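PDB 5A8C: carbohydrate binding family 6 from Clostridium thermocellum, which hydrolyses terminal alpha-L-arabinofuranosyl residues from arabinosides as a family 43 glycoside hydrolase, probably trimming the arabinose side chains of plant polysaccharides. Local coordinates for residues M175-N180 / N184-K189; S200-S205 / K244-F249; S205-F210 / F249-V254; A213-H216 / K221-F224. All coordinates share one frame; numbering follows the deposited sequence. Where two conformers were deposited one is given.

Contact 1: residues M175-N180 / N184-K189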
loop_
_atom_site.group_PDB
_atom_site.type_symbol
_atom_site.label_atom_id
_atom_site.label_comp_id
_atom_site.label_asym_id
_atom_site.label_seq_id
_atom_site.Cartn_x
_atom_site.Cartn_y
_atom_site.Cartn_z
ATOM N N MET A 175 11.930 -4.345 -2.039
ATOM C CA MET A 175 10.845 -4.197 -1.066
ATOM C C MET A 175 11.228 -3.129 -0.059
ATOM O O MET A 175 12.210 -3.327 0.665
ATOM C CB MET A 175 10.513 -5.476 -0.368
ATOM C CG MET A 175 9.396 -5.301 0.662
ATOM S SD MET A 175 9.145 -6.625 1.848
ATOM C CE MET A 175 8.403 -7.707 0.708
ATOM N N TYR A 176 10.435 -2.080 0.011
ATOM C CA TYR A 176 10.539 -1.046 1.043
ATOM C C TYR A 176 9.554 -1.389 2.149
ATOM O O TYR A 176 8.456 -1.878 1.856
ATOM C CB TYR A 176 10.189 0.344 0.439
ATOM C CG TYR A 176 11.064 0.740 -0.725
ATOM C CD1 TYR A 176 10.901 0.203 -1.997
ATOM C CD2 TYR A 176 12.130 1.653 -0.557
ATOM C CE1 TYR A 176 11.726 0.538 -3.053
ATOM C CE2 TYR A 176 12.935 2.001 -1.624
ATOM C CZ TYR A 176 12.760 1.440 -2.875
ATOM O OH TYR A 176 13.513 1.747 -3.962
ATOM N N PHE A 177 9.908 -1.172 3.412
ATOM C CA PHE A 177 9.019 -1.563 4.501
ATOM C C PHE A 177 9.455 -0.820 5.769
ATOM O O PHE A 177 10.479 -0.130 5.776
ATOM C CB PHE A 177 9.013 -3.098 4.702
ATOM C CG PHE A 177 10.369 -3.678 5.026
ATOM C CD1 PHE A 177 11.268 -3.984 4.010
ATOM C CD2 PHE A 177 10.711 -3.999 6.318
ATOM C CE1 PHE A 177 12.511 -4.571 4.306
ATOM C CE2 PHE A 177 11.924 -4.595 6.629
ATOM C CZ PHE A 177 12.804 -4.896 5.608
ATOM N N GLY A 178 8.673 -0.997 6.811
ATOM C CA GLY A 178 8.993 -0.380 8.086
ATOM C C GLY A 178 7.874 0.494 8.607
ATOM O O GLY A 178 6.788 0.606 8.029
ATOM N N GLY A 179 8.145 1.174 9.714
ATOM C CA GLY A 179 7.163 1.992 10.340
ATOM C C GLY A 179 7.671 2.585 11.643
ATOM O O GLY A 179 8.598 2.073 12.247
ATOM N N ASN A 180 7.058 3.685 12.041
ATOM C CA ASN A 180 7.200 4.303 13.347
ATOM C C ASN A 180 8.583 4.918 13.556
ATOM O O ASN A 180 9.258 4.653 14.547
ATOM C CB ASN A 180 6.882 3.345 14.484
ATOM C CG ASN A 180 6.726 4.040 15.790
ATOM O OD1 ASN A 180 6.297 5.182 15.861
ATOM N ND2 ASN A 180 7.068 3.355 16.856
ATOM N N ASN A 184 13.304 4.379 10.512
ATOM C CA ASN A 184 12.750 3.043 10.574
ATOM C C ASN A 184 12.195 2.568 9.231
ATOM O O ASN A 184 11.295 1.729 9.202
ATOM C CB ASN A 184 11.702 2.930 11.702
ATOM C CG ASN A 184 12.362 2.672 13.048
ATOM O OD1 ASN A 184 13.495 2.242 13.137
ATOM N ND2 ASN A 184 11.637 2.877 14.123
ATOM N N ILE A 185 12.771 3.052 8.145
ATOM C CA ILE A 185 12.515 2.511 6.817
ATOM C C ILE A 185 13.636 1.536 6.491
ATOM O O ILE A 185 14.826 1.766 6.783
ATOM C CB ILE A 185 12.531 3.623 5.745
ATOM C CG1 ILE A 185 11.616 4.779 6.084
ATOM C CG2 ILE A 185 12.214 3.028 4.377
ATOM C CD1 ILE A 185 11.900 6.041 5.330
ATOM N N ARG A 186 13.267 0.424 5.880
ATOM C CA ARG A 186 14.221 -0.537 5.347
ATOM C C ARG A 186 13.885 -0.823 3.895
ATOM O O ARG A 186 12.731 -0.722 3.476
ATOM C CB ARG A 186 14.194 -1.834 6.147
ATOM C CG ARG A 186 14.589 -1.685 7.606
ATOM C CD ARG A 186 16.056 -1.357 7.820
ATOM N NE ARG A 186 16.414 -1.228 9.232
ATOM C CZ ARG A 186 16.257 -0.136 9.967
ATOM N NH1 ARG A 186 15.754 0.963 9.450
ATOM N NH2 ARG A 186 16.636 -0.131 11.237
ATOM N N VAL A 187 14.896 -1.204 3.126
ATOM C CA VAL A 187 14.695 -1.676 1.772
ATOM C C VAL A 187 15.608 -2.867 1.542
ATOM O O VAL A 187 16.781 -2.855 1.919
ATOM C CB VAL A 187 14.875 -0.557 0.716
ATOM C CG1 VAL A 187 16.254 0.125 0.798
ATOM C CG2 VAL A 187 14.601 -1.058 -0.673
ATOM N N ILE A 188 15.081 -3.908 0.930
ATOM C CA ILE A 188 15.842 -5.115 0.623
ATOM C C ILE A 188 15.588 -5.529 -0.814
ATOM O O ILE A 188 14.479 -5.375 -1.338
ATOM C CB ILE A 188 15.515 -6.245 1.605
ATOM C CG1 ILE A 188 16.559 -7.400 1.528
ATOM C CG2 ILE A 188 14.086 -6.766 1.446
ATOM C CD1 ILE A 188 16.483 -8.345 2.705
ATOM N N LYS A 189 16.615 -6.032 -1.489
ATOM C CA LYS A 189 16.423 -6.631 -2.794
ATOM C C LYS A 189 15.671 -7.934 -2.725
ATOM O O LYS A 189 15.864 -8.737 -1.823
ATOM C CB LYS A 189 17.797 -6.854 -3.451
ATOM C CG LYS A 189 18.476 -5.582 -3.781
ATOM C CD LYS A 189 19.838 -5.817 -4.461
ATOM C CE LYS A 189 20.890 -6.594 -3.649
ATOM N NZ LYS A 189 21.324 -5.910 -2.391
#
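Val187 CG2 sits over the centre of one face of the Tyr176 ring, 3.6 Å from the ring centroid and only 12° off the ring normal, a CH-pi contact. The two side chains run alongside each other, pointing the same way, and the tyrosine's far end finds its polar partner elsewhere: Tyr176 OH hydrogen-bonds to Pro245 O. On the other face of the sheet the Phe177 ring receives Arg186 CB in a second CH-pi contact, 3.4 Å from Phe177 CZ and offset toward the rim, while Ile188 CG2 approaches the same ring obliquely and Met175 O lies in plane at its edge. With chi1 at 60°, Phe177 CG stands between the backbone N and the carbonyl carbon, which swings the ring across to Arg186. The arginine chain then bends away, and its NE is held by Val152 O. Four backbone bonds pair Met175 with Ile188 and Phe177 with Arg186, two of them nearly straight, Arg186 N to Phe177 O being 2.8 Å at 174°. Beyond them the link from Gly179 N to Asn184 O is weak, but Asn184 ND2 reaches Asn180 O at 3.0 Å from above the carbonyl plane, bridging the two arms of the turn, and also bonds Gln156 O. Strands 173-178 and 185-190 thus form an antiparallel beta hairpin within one blade of the five-bladed beta-propeller characteristic of family 43.

Contact 2: residues S200-S205 / K244-F249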
loop_
_atom_site.group_PDB
_atom_site.type_symbol
_atom_site.label_atom_id
_atom_site.label_comp_id
_atom_site.label_asym_id
_atom_site.label_seq_id
_atom_site.Cartn_x
_atom_site.Cartn_y
_atom_site.Cartn_z
ATOM N N SER A 200 21.271 -8.132 2.182
ATOM C CA SER A 200 20.800 -7.560 3.426
ATOM C C SER A 200 19.879 -6.344 3.155
ATOM O O SER A 200 20.012 -5.657 2.151
ATOM C CB SER A 200 21.988 -7.137 4.263
ATOM O OG SER A 200 22.742 -8.290 4.628
ATOM N N ALA A 201 19.021 -6.094 4.115
ATOM C CA ALA A 201 18.247 -4.847 4.096
ATOM C C ALA A 201 19.196 -3.683 4.398
ATOM O O ALA A 201 20.232 -3.832 5.055
ATOM C CB ALA A 201 17.132 -4.903 5.120
ATOM N N MET A 202 18.806 -2.538 3.895
ATOM C CA MET A 202 19.494 -1.324 4.205
ATOM C C MET A 202 18.502 -0.306 4.754
ATOM O O MET A 202 17.283 -0.433 4.586
ATOM C CB MET A 202 20.340 -0.871 3.102
ATOM C CG MET A 202 19.543 -0.290 2.095
ATOM S SD MET A 202 20.347 0.425 0.639
ATOM C CE MET A 202 20.696 -1.124 -0.074
ATOM N N THR A 203 19.030 0.715 5.417
ATOM C CA THR A 203 18.216 1.740 6.029
ATOM C C THR A 203 18.049 2.938 5.158
ATOM O O THR A 203 18.941 3.324 4.392
ATOM C CB THR A 203 18.869 2.195 7.341
ATOM O OG1 THR A 203 20.121 2.845 7.183
ATOM C CG2 THR A 203 18.843 1.015 8.227
ATOM N N MET A 204 16.800 3.499 5.239
ATOM C CA MET A 204 16.508 4.801 4.647
ATOM C C MET A 204 15.925 5.696 5.709
ATOM O O MET A 204 15.500 5.254 6.767
ATOM C CB MET A 204 15.529 4.676 3.459
ATOM C CG MET A 204 16.069 3.933 2.287
ATOM S SD MET A 204 14.900 3.613 0.981
ATOM C CE MET A 204 14.382 5.280 0.580
ATOM N N SER A 205 15.867 6.985 5.405
ATOM C CA SER A 205 15.299 7.967 6.308
ATOM C C SER A 205 14.387 8.934 5.543
ATOM O O SER A 205 14.690 9.343 4.432
ATOM C CB SER A 205 16.394 8.798 7.013
ATOM O OG SER A 205 17.394 8.020 7.627
ATOM N N LYS A 244 18.333 7.898 -7.495
ATOM C CA LYS A 244 18.723 6.526 -7.144
ATOM C C LYS A 244 17.595 5.884 -6.340
ATOM O O LYS A 244 16.819 6.566 -5.699
ATOM C CB LYS A 244 20.015 6.533 -6.317
ATOM C CG LYS A 244 21.236 7.127 -7.021
ATOM C CD LYS A 244 22.432 7.333 -6.111
ATOM C CE LYS A 244 22.256 8.413 -5.046
ATOM N NZ LYS A 244 23.348 8.382 -4.070
ATOM N N PRO A 245 17.538 4.531 -6.287
ATOM C CA PRO A 245 16.372 3.879 -5.654
ATOM C C PRO A 245 16.434 3.816 -4.149
ATOM O O PRO A 245 15.369 3.666 -3.518
ATOM C CB PRO A 245 16.383 2.463 -6.234
ATOM C CG PRO A 245 17.809 2.255 -6.668
ATOM C CD PRO A 245 18.273 3.597 -7.155
ATOM N N THR A 246 17.631 3.876 -3.528
ATOM C CA THR A 246 17.732 3.598 -2.106
ATOM C C THR A 246 18.542 4.642 -1.323
ATOM O O THR A 246 18.653 4.509 -0.106
ATOM C CB THR A 246 18.333 2.224 -1.856
ATOM O OG1 THR A 246 19.696 2.222 -2.284
ATOM C CG2 THR A 246 17.551 1.113 -2.519
ATOM N N THR A 247 19.074 5.643 -2.009
ATOM C CA THR A 247 19.906 6.700 -1.466
ATOM C C THR A 247 19.634 7.965 -2.263
ATOM O O THR A 247 18.989 7.884 -3.318
ATOM C CB THR A 247 21.425 6.374 -1.554
ATOM O OG1 THR A 247 21.792 6.212 -2.912
ATOM C CG2 THR A 247 21.777 5.138 -0.761
ATOM N N GLY A 248 20.052 9.095 -1.765
ATOM C CA GLY A 248 20.002 10.322 -2.510
ATOM C C GLY A 248 18.665 11.055 -2.447
ATOM O O GLY A 248 18.471 11.963 -3.233
ATOM N N PHE A 249 17.792 10.695 -1.517
ATOM C CA PHE A 249 16.452 11.303 -1.475
ATOM C C PHE A 249 16.470 12.662 -0.784
ATOM O O PHE A 249 17.204 12.887 0.183
ATOM C CB PHE A 249 15.471 10.360 -0.750
ATOM C CG PHE A 249 15.114 9.189 -1.599
ATOM C CD1 PHE A 249 14.059 9.273 -2.469
ATOM C CD2 PHE A 249 15.819 8.006 -1.553
ATOM C CE1 PHE A 249 13.726 8.210 -3.319
ATOM C CE2 PHE A 249 15.530 6.956 -2.404
ATOM C CZ PHE A 249 14.477 7.078 -3.300
HETATM O O HOH W 1 19.447 5.193 2.417
#
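Met204 runs past Thr246 to reach Phe249. Its CG passes Thr246 O at 3.6 Å, and the bend at chi3 (58°) carries the methyl toward the ring, where Met204 CE meets Phe249 CE2 at 3.6 Å. The methionine and phenylalanine side chains cross obliquely. Two residues earlier, Met202 extends from the same side of the strand and crosses Thr246 at about a right angle, its SD 3.5 Å from Thr246 OG1; this approach holds for one of the two conformers of Met202 and is doubtful to that extent. The contact joins two blades of the beta-propeller: strand 200-204 belongs to one sheet, whereas 244-249 is the loop between strands 237-242 and 250-256 of the next. No direct hydrogen bond spans the segments. Instead one water donates to both backbones, at 2.8 Å from Thr203 O and 2.7 Å from Thr246 O, so the two carbonyl oxygens are joined through a single water. Around them, Val187 touches Met202, Met204 and Thr246 alike, and Phe224 packs against both Met204 and Phe249. Within the loop, Lys244 NZ hydrogen-bonds Thr247 OG1 at 2.9 Å.

Contact 3: residues S205-F210 / F249-V254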
loop_
_atom_site.group_PDB
_atom_site.type_symbol
_atom_site.label_atom_id
_atom_site.label_comp_id
_atom_site.label_asym_id
_atom_site.label_seq_id
_atom_site.Cartn_x
_atom_site.Cartn_y
_atom_site.Cartn_z
ATOM N N SER A 205 15.867 6.985 5.405
ATOM C CA SER A 205 15.299 7.967 6.308
ATOM C C SER A 205 14.387 8.934 5.543
ATOM O O SER A 205 14.690 9.343 4.432
ATOM C CB SER A 205 16.394 8.798 7.013
ATOM O OG SER A 205 17.394 8.020 7.627
ATOM N N ALA A 206 13.272 9.263 6.175
ATOM C CA ALA A 206 12.348 10.261 5.603
ATOM C C ALA A 206 11.738 11.024 6.751
ATOM O O ALA A 206 11.380 10.448 7.771
ATOM C CB ALA A 206 11.221 9.599 4.782
ATOM N N PRO A 207 11.534 12.345 6.584
ATOM C CA PRO A 207 11.039 13.142 7.679
ATOM C C PRO A 207 9.691 12.621 8.188
ATOM O O PRO A 207 8.727 12.469 7.424
ATOM C CB PRO A 207 10.903 14.537 7.060
ATOM C CG PRO A 207 11.791 14.564 5.917
ATOM C CD PRO A 207 11.865 13.183 5.401
ATOM N N ARG A 208 9.601 12.386 9.483
ATOM C CA ARG A 208 8.360 12.051 10.128
ATOM C C ARG A 208 7.741 10.739 9.602
ATOM O O ARG A 208 6.522 10.553 9.669
ATOM C CB ARG A 208 7.379 13.244 10.074
ATOM C CG ARG A 208 7.928 14.435 10.863
ATOM C CD ARG A 208 7.276 15.775 10.522
ATOM N NE ARG A 208 7.582 16.200 9.162
ATOM C CZ ARG A 208 6.749 16.078 8.136
ATOM N NH1 ARG A 208 5.540 15.526 8.265
ATOM N NH2 ARG A 208 7.187 16.460 6.955
ATOM N N PHE A 209 8.553 9.846 9.070
ATOM C CA PHE A 209 8.015 8.607 8.519
ATOM C C PHE A 209 7.228 7.825 9.562
ATOM O O PHE A 209 7.725 7.583 10.687
ATOM C CB PHE A 209 9.185 7.709 8.013
ATOM C CG PHE A 209 8.737 6.389 7.497
ATOM C CD1 PHE A 209 8.097 6.287 6.257
ATOM C CD2 PHE A 209 8.907 5.239 8.234
ATOM C CE1 PHE A 209 7.664 5.059 5.775
ATOM C CE2 PHE A 209 8.497 4.022 7.752
ATOM C CZ PHE A 209 7.844 3.928 6.538
ATOM N N PHE A 210 6.044 7.344 9.159
ATOM C CA PHE A 210 5.181 6.601 10.054
ATOM C C PHE A 210 4.825 5.234 9.515
ATOM O O PHE A 210 4.947 4.241 10.236
ATOM C CB PHE A 210 3.921 7.446 10.377
ATOM C CG PHE A 210 3.092 6.973 11.505
ATOM C CD1 PHE A 210 3.565 7.005 12.824
ATOM C CD2 PHE A 210 1.787 6.542 11.285
ATOM C CE1 PHE A 210 2.745 6.636 13.889
ATOM C CE2 PHE A 210 0.962 6.130 12.342
ATOM C CZ PHE A 210 1.444 6.214 13.623
ATOM N N PHE A 249 17.792 10.695 -1.517
ATOM C CA PHE A 249 16.452 11.303 -1.475
ATOM C C PHE A 249 16.470 12.662 -0.784
ATOM O O PHE A 249 17.204 12.887 0.183
ATOM C CB PHE A 249 15.471 10.360 -0.750
ATOM C CG PHE A 249 15.114 9.189 -1.599
ATOM C CD1 PHE A 249 14.059 9.273 -2.469
ATOM C CD2 PHE A 249 15.819 8.006 -1.553
ATOM C CE1 PHE A 249 13.726 8.210 -3.319
ATOM C CE2 PHE A 249 15.530 6.956 -2.404
ATOM C CZ PHE A 249 14.477 7.078 -3.300
ATOM N N GLN A 250 15.598 13.517 -1.286
ATOM C CA GLN A 250 15.337 14.823 -0.690
ATOM C C GLN A 250 13.835 15.013 -0.617
ATOM O O GLN A 250 13.069 14.756 -1.568
ATOM C CB GLN A 250 15.948 15.940 -1.547
ATOM C CG GLN A 250 17.489 15.872 -1.534
ATOM C CD GLN A 250 18.136 16.224 -0.197
ATOM O OE1 GLN A 250 17.532 16.853 0.672
ATOM N NE2 GLN A 250 19.362 15.824 -0.039
ATOM N N TYR A 251 13.371 15.527 0.516
ATOM C CA TYR A 251 11.924 15.776 0.778
ATOM C C TYR A 251 11.410 16.826 -0.163
ATOM O O TYR A 251 12.039 17.877 -0.389
ATOM C CB TYR A 251 11.791 16.251 2.234
ATOM C CG TYR A 251 10.379 16.581 2.598
ATOM C CD1 TYR A 251 9.495 15.605 2.980
ATOM C CD2 TYR A 251 9.917 17.899 2.509
ATOM C CE1 TYR A 251 8.180 15.919 3.288
ATOM C CE2 TYR A 251 8.609 18.244 2.819
ATOM C CZ TYR A 251 7.742 17.251 3.196
ATOM O OH TYR A 251 6.435 17.585 3.467
ATOM N N LYS A 252 10.188 16.595 -0.687
ATOM C CA LYS A 252 9.559 17.471 -1.655
ATOM C C LYS A 252 8.177 18.000 -1.272
ATOM O O LYS A 252 7.752 18.973 -1.889
ATOM C CB LYS A 252 9.476 16.812 -3.002
ATOM C CG LYS A 252 10.806 16.439 -3.610
ATOM C CD LYS A 252 11.698 17.614 -3.919
ATOM C CE LYS A 252 13.011 17.165 -4.530
ATOM N NZ LYS A 252 13.956 18.283 -4.731
ATOM N N GLY A 253 7.520 17.433 -0.281
ATOM C CA GLY A 253 6.225 17.959 0.160
ATOM C C GLY A 253 5.167 16.932 0.316
ATOM O O GLY A 253 5.401 15.739 0.522
ATOM N N VAL A 254 3.920 17.404 0.210
ATOM C CA VAL A 254 2.695 16.646 0.447
ATOM C C VAL A 254 2.025 16.275 -0.864
ATOM O O VAL A 254 1.762 17.123 -1.705
ATOM C CB VAL A 254 1.718 17.487 1.323
ATOM C CG1 VAL A 254 0.374 16.801 1.432
ATOM C CG2 VAL A 254 2.322 17.727 2.709
#
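Arg208 and Tyr251 bring their polar ends close without bonding to each other; both share one partner, Glu238 OE1, through a salt bridge from Arg208 NH2 and a hydrogen bond with Tyr251 OH. Arg208 NH2 and Tyr251 OH themselves lie 3.7 Å apart, with the hydroxyl at the edge of the guanidinium and near its plane. The ring and guanidinium planes stand 78° apart, a steep mutual tilt that excludes a parallel stack. A bend at chi3 (-67°) turns the arginine chain so that its end reaches this spot. Nearer the backbone, Pro207 CG packs obliquely against the tyrosine, 3.9 Å from Tyr251 CD1. Pro207 and Arg208 are the central residues of a type II beta turn from Ala206 to Phe209, closed by a bond from Phe209 N to Ala206 O. This turn leads from strand 200-204 of one propeller blade to the next, and its corner rests against strand 250-256, an outermost strand of the second sheet. There Lys252 and Gly253 both face Tyr239 in a classic beta bulge, and Gly253 N lies 3.4 Å above one face of the Tyr251 ring. On the turn side, Pro207 O is hydrogen-bonded to Tyr226 OH.

Contact 4: residues A213-H216 / K221-F224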
loop_
_atom_site.group_PDB
_atom_site.type_symbol
_atom_site.label_atom_id
_atom_site.label_comp_id
_atom_site.label_asym_id
_atom_site.label_seq_id
_atom_site.Cartn_x
_atom_site.Cartn_y
_atom_site.Cartn_z
ATOM N N ALA A 213 5.201 2.933 3.341
ATOM C CA ALA A 213 6.271 3.142 2.359
ATOM C C ALA A 213 5.821 2.701 0.947
ATOM O O ALA A 213 5.271 1.620 0.755
ATOM C CB ALA A 213 7.514 2.359 2.752
ATOM N N TYR A 214 6.222 3.494 -0.043
ATOM C CA TYR A 214 5.798 3.235 -1.419
ATOM C C TYR A 214 6.846 3.789 -2.360
ATOM O O TYR A 214 7.389 4.876 -2.131
ATOM C CB TYR A 214 4.421 3.879 -1.692
ATOM C CG TYR A 214 3.747 3.399 -2.935
ATOM C CD1 TYR A 214 2.953 2.283 -2.912
ATOM C CD2 TYR A 214 3.973 4.035 -4.136
ATOM C CE1 TYR A 214 2.313 1.848 -4.090
ATOM C CE2 TYR A 214 3.357 3.600 -5.316
ATOM C CZ TYR A 214 2.571 2.484 -5.256
ATOM O OH TYR A 214 1.930 2.057 -6.418
ATOM N N MET A 215 7.144 3.055 -3.427
ATOM C CA MET A 215 8.080 3.490 -4.450
ATOM C C MET A 215 7.459 3.412 -5.827
ATOM O O MET A 215 6.858 2.386 -6.172
ATOM C CB MET A 215 9.328 2.609 -4.386
ATOM C CG MET A 215 10.388 2.867 -5.462
ATOM S SD MET A 215 10.960 4.561 -5.601
ATOM C CE MET A 215 11.545 4.864 -3.920
ATOM N N HIS A 216 7.695 4.441 -6.628
ATOM C CA HIS A 216 7.414 4.384 -8.077
ATOM C C HIS A 216 8.439 5.216 -8.780
ATOM O O HIS A 216 9.105 6.076 -8.174
ATOM C CB HIS A 216 5.979 4.766 -8.434
ATOM C CG HIS A 216 5.729 6.229 -8.490
ATOM N ND1 HIS A 216 5.468 7.024 -7.391
ATOM C CD2 HIS A 216 5.682 7.030 -9.599
ATOM C CE1 HIS A 216 5.281 8.259 -7.846
ATOM N NE2 HIS A 216 5.420 8.285 -9.160
ATOM N N LYS A 221 13.211 9.635 -12.309
ATOM C CA LYS A 221 13.224 9.932 -10.909
ATOM C C LYS A 221 12.522 8.850 -10.120
ATOM O O LYS A 221 11.488 8.316 -10.556
ATOM C CB LYS A 221 12.586 11.308 -10.600
ATOM C CG LYS A 221 13.339 12.505 -11.088
ATOM C CD LYS A 221 14.596 12.818 -10.278
ATOM C CE LYS A 221 15.241 14.126 -10.720
ATOM N NZ LYS A 221 16.455 14.445 -9.920
ATOM N N TYR A 222 13.054 8.568 -8.932
ATOM C CA TYR A 222 12.455 7.671 -7.960
ATOM C C TYR A 222 11.704 8.506 -6.943
ATOM O O TYR A 222 12.207 9.526 -6.460
ATOM C CB TYR A 222 13.556 6.865 -7.249
ATOM C CG TYR A 222 14.306 5.956 -8.178
ATOM C CD1 TYR A 222 15.463 6.424 -8.863
ATOM C CD2 TYR A 222 13.925 4.636 -8.374
ATOM C CE1 TYR A 222 16.153 5.596 -9.687
ATOM C CE2 TYR A 222 14.682 3.798 -9.212
ATOM C CZ TYR A 222 15.817 4.272 -9.844
ATOM O OH TYR A 222 16.574 3.480 -10.652
ATOM N N TYR A 223 10.469 8.072 -6.618
ATOM C CA TYR A 223 9.589 8.774 -5.706
ATOM C C TYR A 223 9.313 7.868 -4.525
ATOM O O TYR A 223 8.646 6.838 -4.671
ATOM C CB TYR A 223 8.253 9.097 -6.408
ATOM C CG TYR A 223 8.383 10.089 -7.549
ATOM C CD1 TYR A 223 8.846 9.668 -8.793
ATOM C CD2 TYR A 223 8.014 11.403 -7.396
ATOM C CE1 TYR A 223 8.988 10.572 -9.848
ATOM C CE2 TYR A 223 8.124 12.330 -8.454
ATOM C CZ TYR A 223 8.623 11.902 -9.638
ATOM O OH TYR A 223 8.761 12.762 -10.728
ATOM N N PHE A 224 9.846 8.224 -3.342
ATOM C CA PHE A 224 9.549 7.510 -2.119
ATOM C C PHE A 224 8.432 8.281 -1.419
ATOM O O PHE A 224 8.621 9.412 -0.992
ATOM C CB PHE A 224 10.771 7.421 -1.199
ATOM C CG PHE A 224 10.448 6.687 0.069
ATOM C CD1 PHE A 224 10.546 5.292 0.095
ATOM C CD2 PHE A 224 10.023 7.329 1.199
ATOM C CE1 PHE A 224 10.224 4.609 1.254
ATOM C CE2 PHE A 224 9.675 6.616 2.340
ATOM C CZ PHE A 224 9.785 5.251 2.348
HETATM O O HOH W 2 5.850 6.879 -4.599
#
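A chi1 of 81° places His216 CG between its backbone N and carbonyl carbon, turning the imidazole across the strand pair to Tyr223; there His216 CE1 comes within 3.4 Å of Tyr223 CB. The two ring planes are only 12° from parallel, but a large offset, with centroids 4.7 Å apart, puts only the Tyr223 CD1 rim over one face of the imidazole. On the opposite face of the sheet, bends at chi2 and chi3 fold Met215 back over the neighbouring strand: its CE lies 3.8 Å from Phe224 CB, and its SD stands at the edge of the Tyr222 ring in a Met-aromatic contact. Ala213 CB adds an oblique touch on the Phe224 ring. Strands 212-218 and 221-228 form an antiparallel hairpin, with a hydrogen-bonded pair whose bond from Tyr223 N to His216 O measures 2.9 Å. Tyr223 O accepts two bonds, from His216 N at 3.2 Å and from a water that also joins His216 ND1 at 2.8 Å. With His216 NE2 bonded to Tyr308 OH, and the water tying His216 ND1 to Tyr223 O, both imidazole nitrogens are engaged, which should restrict the ring's rotation.

Along the chain contact 1 comes first, complete before the others open; contacts 2 and 3 then interleave, sharing Ser205 and Phe249, and contact 4 falls between the halves of both. Contacts 1 and 4 are hairpins of two successive antiparallel sheets, with centres about 12 Å apart. Contact 2 sets strand 200-204 of the first sheet against a loop of the second, whereas contact 3 packs the connecting turn on strand 250-256, in the sheet of contact 4. Tyr176 CE1 lies 3.4 Å from Met215 CB, linking contacts 1 and 4, and Asn180 N probably hydrogen-bonds Phe210 O (2.8 Å), linking 1 and 3. Contacts 1 and 4 thus build two successive blades, contact 2 bridges them and contact 3 seats the connection on the second.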